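Local coordinates for protein SsfS6 (Streptomyces sp. SF2575, PDB 4FZR) that has the two-domain GT-B fold of the erythromycin biosynthesis protein CIII-like family, with a parallel sheet flanked by helices in each domain, at residues A296-C301 and L317-P322; H340-G345 and A375-A380. All blocks are in the same frame, centred on the assembly; numbering follows the deposited sequence.

Both contacts lie in the C-terminal domain of the GT-B fold, where connections leading into neighbouring strands of its parallel sheet meet their surroundings. Interaction 1 joins the turn before strand 303-306 to the turn before strand 323-325; interaction 2 sets the turn before strand 345-347 against helix 370-382. They are adjacent, centres about 12 Å apart, and Leu-317 CD2 lies 3.6 Å from Leu-378 CD1. Each has a mostly buried apolar centre with a charged residue toward its margin: the aliphatic base of Glu-319 packs on a selenomethionine in the first, whereas Arg-377 brings its guanidinium edge to a backbone oxygen in the second. A Schellman glycine turns the chain in both.

Interaction 1 of 2, residues A296-C301 and L317-P322; sequences AIMPAC and LSEGVP
In the C-terminal half of this GT-B fold, two helix-to-strand turns of the parallel sheet pack side by side, one leading into strand 303-306 and the other into strand 323-325. Met-298, modelled as selenomethionine, sits between Glu-319 and Val-321 and touches both, the three sharing the contact. Its CG touches Glu-319 CB at 3.4 Å and Glu-319 CG at 3.7 Å, the two chains crossing at a slant, so the glutamate meets it with methylenes rather than with its carboxylate. CG stands anti to the backbone N (chi1 -159°), which carries it across to Glu-319; the bend at chi2 (60°) turns the selenium off this line and chi3 sets the CE methyl, so the chain end leads away from residues 317-322. Gly-320 completes a Schellman motif at the end of helix 310-318, and the chain then presents Val-321 to the same selenomethionine. Met-298 and Val-321 also touch Val-304 of strand 303-306, which ties the two turns to the sheet. At the less buried margin Glu-319 OE1 lies 4.2 Å from Pro-299 CG. Val-321 CG2 lies 4.0 Å from Met-298 CG, and both valine methyls come within 4.1 Å of Cys-301 O.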
ATOM      1  N   ALA A 296      -1.162  -3.984  14.099  1.00 57.63           N
ATOM      2  CA  ALA A 296      -1.004  -5.438  14.117  1.00 60.86           C
ATOM      3  C   ALA A 296      -0.706  -5.952  15.523  1.00 59.57           C
ATOM      4  O   ALA A 296      -0.946  -7.119  15.834  1.00 54.91           O
ATOM      5  CB  ALA A 296       0.095  -5.858  13.161  1.00 62.64           C
ATOM      6  N   ILE A 297      -0.174  -5.069  16.361  1.00 58.56           N
ATOM      7  CA  ILE A 297       0.147  -5.397  17.748  1.00 58.30           C
ATOM      8  C   ILE A 297      -1.079  -5.201  18.635  1.00 63.45           C
ATOM      9  O   ILE A 297      -1.158  -5.739  19.739  1.00 54.78           O
ATOM     10  CB  ILE A 297       1.287  -4.496  18.273  1.00 55.28           C
ATOM     11  CG1 ILE A 297       1.667  -4.871  19.706  1.00 64.93           C
ATOM     12  CG2 ILE A 297       0.879  -3.037  18.214  1.00 60.31           C
ATOM     13  CD1 ILE A 297       2.596  -3.876  20.355  1.00 59.37           C
HETATM   14  N   MSE A 298      -2.041  -4.435  18.132  1.00 60.93           N
HETATM   15  CA  MSE A 298      -3.204  -4.033  18.916  1.00 56.64           C
HETATM   16  C   MSE A 298      -3.970  -5.212  19.521  1.00 54.90           C
HETATM   17  O   MSE A 298      -4.312  -5.186  20.705  1.00 61.38           O
HETATM   18  CB  MSE A 298      -4.144  -3.181  18.057  1.00 63.19           C
HETATM   19  CG  MSE A 298      -5.095  -2.315  18.857  1.00 54.04           C
HETATM   20 SE   MSE A 298      -4.154  -1.063  20.018  1.00 67.19          SE
HETATM   21  CE  MSE A 298      -3.294   0.045  18.660  1.00 51.29           C
ATOM     22  N   PRO A 299      -4.249  -6.248  18.715  1.00 66.24           N
ATOM     23  CA  PRO A 299      -5.009  -7.389  19.243  1.00 55.19           C
ATOM     24  C   PRO A 299      -4.352  -8.035  20.459  1.00 62.80           C
ATOM     25  O   PRO A 299      -5.033  -8.686  21.254  1.00 69.32           O
ATOM     26  CB  PRO A 299      -5.016  -8.377  18.071  1.00 53.70           C
ATOM     27  CG  PRO A 299      -4.816  -7.538  16.857  1.00 64.34           C
ATOM     28  CD  PRO A 299      -3.919  -6.417  17.287  1.00 67.68           C
ATOM     29  N   ALA A 300      -3.044  -7.849  20.602  1.00 63.78           N
ATOM     30  CA  ALA A 300      -2.278  -8.554  21.624  1.00 67.91           C
ATOM     31  C   ALA A 300      -2.236  -7.844  22.979  1.00 58.35           C
ATOM     32  O   ALA A 300      -1.381  -8.155  23.802  1.00 69.16           O
ATOM     33  CB  ALA A 300      -0.859  -8.800  21.126  1.00 67.46           C
ATOM     34  N   CYS A 301      -3.149  -6.908  23.225  1.00 59.28           N
ATOM     35  CA  CYS A 301      -3.138  -6.189  24.499  1.00 62.58           C
ATOM     36  C   CYS A 301      -4.515  -5.696  24.948  1.00 48.23           C
ATOM     37  O   CYS A 301      -5.480  -5.716  24.186  1.00 49.71           O
ATOM     38  CB  CYS A 301      -2.146  -5.023  24.446  1.00 59.57           C
ATOM     39  SG  CYS A 301      -2.414  -3.874  23.086  1.00 73.11           S
ATOM     40  N   LEU A 317      -9.980   2.421  19.027  1.00 17.68           N
ATOM     41  CA  LEU A 317     -11.428   2.294  18.908  1.00 21.85           C
ATOM     42  C   LEU A 317     -11.808   1.153  17.967  1.00 23.32           C
ATOM     43  O   LEU A 317     -12.628   0.303  18.318  1.00 21.16           O
ATOM     44  CB  LEU A 317     -12.056   3.607  18.420  1.00 17.89           C
ATOM     45  CG  LEU A 317     -12.382   4.681  19.464  1.00 27.50           C
ATOM     46  CD1 LEU A 317     -13.121   5.844  18.814  1.00 27.78           C
ATOM     47  CD2 LEU A 317     -13.202   4.098  20.602  1.00 19.98           C
ATOM     48  N   SER A 318     -11.211   1.127  16.778  1.00 23.15           N
ATOM     49  CA  SER A 318     -11.592   0.142  15.767  1.00 23.58           C
ATOM     50  C   SER A 318     -11.194  -1.275  16.170  1.00 16.56           C
ATOM     51  O   SER A 318     -11.754  -2.253  15.677  1.00 19.97           O
ATOM     52  CB  SER A 318     -10.992   0.507  14.403  1.00 25.77           C
ATOM     53  OG  SER A 318      -9.726  -0.097  14.186  1.00 28.30           O
ATOM     54  N   GLU A 319     -10.225  -1.379  17.073  1.00 18.42           N
ATOM     55  CA  GLU A 319      -9.791  -2.675  17.578  1.00 27.70           C
ATOM     56  C   GLU A 319     -10.404  -3.007  18.943  1.00 30.16           C
ATOM     57  O   GLU A 319     -10.104  -4.049  19.526  1.00 35.70           O
ATOM     58  CB  GLU A 319      -8.260  -2.733  17.645  1.00 37.85           C
ATOM     59  CG  GLU A 319      -7.606  -3.093  16.315  1.00 40.36           C
ATOM     60  CD  GLU A 319      -7.952  -4.498  15.859  1.00 48.88           C
ATOM     61  OE1 GLU A 319      -8.390  -5.308  16.705  1.00 60.00           O
ATOM     62  OE2 GLU A 319      -7.790  -4.792  14.655  1.00 56.43           O
ATOM     63  N   GLY A 320     -11.268  -2.127  19.444  1.00 25.00           N
ATOM     64  CA  GLY A 320     -11.991  -2.381  20.678  1.00 27.15           C
ATOM     65  C   GLY A 320     -11.088  -2.530  21.888  1.00 26.54           C
ATOM     66  O   GLY A 320     -11.284  -3.424  22.713  1.00 25.06           O
ATOM     67  N   VAL A 321     -10.102  -1.646  21.997  1.00 23.18           N
ATOM     68  CA  VAL A 321      -9.168  -1.669  23.118  1.00 25.00           C
ATOM     69  C   VAL A 321      -9.284  -0.366  23.915  1.00 34.07           C
ATOM     70  O   VAL A 321      -9.089   0.720  23.359  1.00 24.93           O
ATOM     71  CB  VAL A 321      -7.710  -1.862  22.634  1.00 27.30           C
ATOM     72  CG1 VAL A 321      -6.747  -1.864  23.815  1.00 30.88           C
ATOM     73  CG2 VAL A 321      -7.579  -3.156  21.836  1.00 29.58           C
ATOM     74  N   PRO A 322      -9.614  -0.467  25.219  1.00 21.41           N
ATOM     75  CA  PRO A 322      -9.755   0.732  26.061  1.00 35.13           C
ATOM     76  C   PRO A 322      -8.472   1.559  26.118  1.00 30.57           C
ATOM     77  O   PRO A 322      -7.375   0.996  26.100  1.00 28.22           O
ATOM     78  CB  PRO A 322     -10.109   0.164  27.445  1.00 29.82           C
ATOM     79  CG  PRO A 322      -9.709  -1.270  27.401  1.00 27.45           C
ATOM     80  CD  PRO A 322      -9.867  -1.705  25.978  1.00 24.00           C
TER

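Interaction 2 of 2, residues H340-G345 and A375-A380; sequences HAAGAG and ARRLAA
Leu-378 pushes its CD1 methyl against Ala-344 CB at 3.6 Å and Ala-342 CB at 4.1 Å, packing helix 370-382 of the C-terminal GT-B domain onto the turn that follows helix 333-341. That turn closes with a Schellman motif: Gly-343 takes positive phi, and the chain then runs into edge strand 345-347. The alanines on either side of the glycine both direct their CB atoms at the helix, and the leucine methyl touches both. Leu-378 CG lies anti to its carbonyl carbon (chi1 -72°), sending the side chain to the turn. One helical turn earlier, Ala-375 backs the same contact, its CB 4.4 Å from Ala-344 CB and its backbone N 4.0 Å from that methyl. Met-194 touches both Ala-342 and Leu-378, extending the apolar patch beyond the two segments. Arg-377, at the exposed border, runs extended through chi2, then bends at chi3 (58°) and chi4 (76°), bringing the guanidinium toward the turn. Asn-374 OD1 accepts a hydrogen bond from Arg-377 NH2, and Ser-193 OG makes a weak one with NH1; together they limit the guanidinium's freedom. Its edge faces the turn, with Ala-342 O near its plane and 3.4 Å from Arg-377 NH2.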
ATOM      1  N   HIS A 340     -13.974   9.975  26.378  1.00 45.36           N
ATOM      2  CA  HIS A 340     -14.210   9.847  27.810  1.00 35.55           C
ATOM      3  C   HIS A 340     -15.691   9.649  28.121  1.00 41.90           C
ATOM      4  O   HIS A 340     -16.057   8.819  28.956  1.00 44.08           O
ATOM      5  CB  HIS A 340     -13.703  11.089  28.537  1.00 39.62           C
ATOM      6  CG  HIS A 340     -13.728  10.963  30.027  1.00 52.75           C
ATOM      7  ND1 HIS A 340     -12.880  10.118  30.711  1.00 54.22           N
ATOM      8  CD2 HIS A 340     -14.503  11.558  30.965  1.00 44.00           C
ATOM      9  CE1 HIS A 340     -13.124  10.205  32.005  1.00 44.78           C
ATOM     10  NE2 HIS A 340     -14.104  11.071  32.187  1.00 56.12           N
ATOM     11  N   ALA A 341     -16.534  10.422  27.444  1.00 35.82           N
ATOM     12  CA  ALA A 341     -17.979  10.375  27.658  1.00 33.46           C
ATOM     13  C   ALA A 341     -18.570   9.029  27.240  1.00 39.42           C
ATOM     14  O   ALA A 341     -19.547   8.565  27.827  1.00 46.34           O
ATOM     15  CB  ALA A 341     -18.663  11.515  26.898  1.00 22.51           C
ATOM     16  N   ALA A 342     -17.971   8.406  26.229  1.00 41.11           N
ATOM     17  CA  ALA A 342     -18.453   7.130  25.711  1.00 31.94           C
ATOM     18  C   ALA A 342     -18.048   5.959  26.608  1.00 29.92           C
ATOM     19  O   ALA A 342     -18.499   4.831  26.408  1.00 36.79           O
ATOM     20  CB  ALA A 342     -17.940   6.916  24.292  1.00 31.61           C
ATOM     21  N   GLY A 343     -17.193   6.228  27.588  1.00 26.58           N
ATOM     22  CA  GLY A 343     -16.773   5.213  28.538  1.00 32.25           C
ATOM     23  C   GLY A 343     -15.791   4.215  27.955  1.00 32.82           C
ATOM     24  O   GLY A 343     -15.561   3.152  28.532  1.00 35.78           O
ATOM     25  N   ALA A 344     -15.200   4.559  26.814  1.00 32.82           N
ATOM     26  CA  ALA A 344     -14.281   3.652  26.136  1.00 35.32           C
ATOM     27  C   ALA A 344     -12.841   3.863  26.591  1.00 29.63           C
ATOM     28  O   ALA A 344     -11.958   3.075  26.263  1.00 34.75           O
ATOM     29  CB  ALA A 344     -14.392   3.816  24.627  1.00 30.92           C
ATOM     30  N   GLY A 345     -12.602   4.925  27.352  1.00 32.24           N
ATOM     31  CA  GLY A 345     -11.268   5.204  27.848  1.00 26.70           C
ATOM     32  C   GLY A 345     -11.264   6.375  28.806  1.00 39.15           C
ATOM     33  O   GLY A 345     -12.307   6.983  29.057  1.00 40.17           O
ATOM     34  N   ALA A 375     -15.464  -0.046  24.558  1.00 28.75           N
ATOM     35  CA  ALA A 375     -14.502  -0.026  23.460  1.00 33.62           C
ATOM     36  C   ALA A 375     -14.917  -1.010  22.373  1.00 28.08           C
ATOM     37  O   ALA A 375     -14.889  -0.687  21.185  1.00 25.40           O
ATOM     38  CB  ALA A 375     -13.109  -0.362  23.971  1.00 28.43           C
ATOM     39  N   ARG A 376     -15.303  -2.212  22.792  1.00 27.00           N
ATOM     40  CA  ARG A 376     -15.721  -3.254  21.862  1.00 26.68           C
ATOM     41  C   ARG A 376     -17.054  -2.909  21.209  1.00 28.90           C
ATOM     42  O   ARG A 376     -17.284  -3.241  20.047  1.00 32.69           O
ATOM     43  CB  ARG A 376     -15.831  -4.600  22.577  1.00 26.44           C
ATOM     44  CG  ARG A 376     -14.510  -5.144  23.088  1.00 27.21           C
ATOM     45  CD  ARG A 376     -14.695  -6.516  23.707  1.00 29.76           C
ATOM     46  NE  ARG A 376     -13.427  -7.123  24.097  1.00 29.99           N
ATOM     47  CZ  ARG A 376     -13.319  -8.297  24.710  1.00 39.68           C
ATOM     48  NH1 ARG A 376     -14.406  -8.998  25.007  1.00 35.20           N
ATOM     49  NH2 ARG A 376     -12.123  -8.773  25.027  1.00 47.05           N
ATOM     50  N   ARG A 377     -17.934  -2.247  21.957  1.00 32.58           N
ATOM     51  CA  ARG A 377     -19.210  -1.799  21.408  1.00 33.34           C
ATOM     52  C   ARG A 377     -18.974  -0.827  20.257  1.00 22.92           C
ATOM     53  O   ARG A 377     -19.608  -0.931  19.206  1.00 26.56           O
ATOM     54  CB  ARG A 377     -20.071  -1.130  22.484  1.00 27.43           C
ATOM     55  CG  ARG A 377     -21.324  -0.457  21.929  1.00 31.99           C
ATOM     56  CD  ARG A 377     -22.173   0.191  23.016  1.00 36.04           C
ATOM     57  NE  ARG A 377     -21.430   1.191  23.778  1.00 31.86           N
ATOM     58  CZ  ARG A 377     -21.139   2.413  23.338  1.00 30.84           C
ATOM     59  NH1 ARG A 377     -21.514   2.808  22.128  1.00 34.05           N
ATOM     60  NH2 ARG A 377     -20.461   3.248  24.110  1.00 28.14           N
ATOM     61  N   LEU A 378     -18.058   0.113  20.466  1.00 22.85           N
ATOM     62  CA  LEU A 378     -17.739   1.127  19.465  1.00 23.20           C
ATOM     63  C   LEU A 378     -17.038   0.514  18.257  1.00 23.57           C
ATOM     64  O   LEU A 378     -17.340   0.862  17.113  1.00 16.66           O
ATOM     65  CB  LEU A 378     -16.858   2.213  20.081  1.00 21.10           C
ATOM     66  CG  LEU A 378     -17.573   3.144  21.059  1.00 21.21           C
ATOM     67  CD1 LEU A 378     -16.574   4.017  21.791  1.00 25.04           C
ATOM     68  CD2 LEU A 378     -18.595   4.000  20.325  1.00 22.27           C
ATOM     69  N   ALA A 379     -16.100  -0.392  18.513  1.00 18.16           N
ATOM     70  CA  ALA A 379     -15.432  -1.119  17.439  1.00 24.47           C
ATOM     71  C   ALA A 379     -16.473  -1.819  16.576  1.00 24.15           C
ATOM     72  O   ALA A 379     -16.444  -1.727  15.348  1.00 25.35           O
ATOM     73  CB  ALA A 379     -14.446  -2.135  18.006  1.00 23.62           C
ATOM     74  N   ALA A 380     -17.401  -2.508  17.230  1.00 27.81           N
ATOM     75  CA  ALA A 380     -18.446  -3.249  16.537  1.00 24.89           C
ATOM     76  C   ALA A 380     -19.340  -2.306  15.731  1.00 26.65           C
ATOM     77  O   ALA A 380     -19.812  -2.660  14.650  1.00 26.23           O
ATOM     78  CB  ALA A 380     -19.273  -4.046  17.534  1.00 32.76           C
TER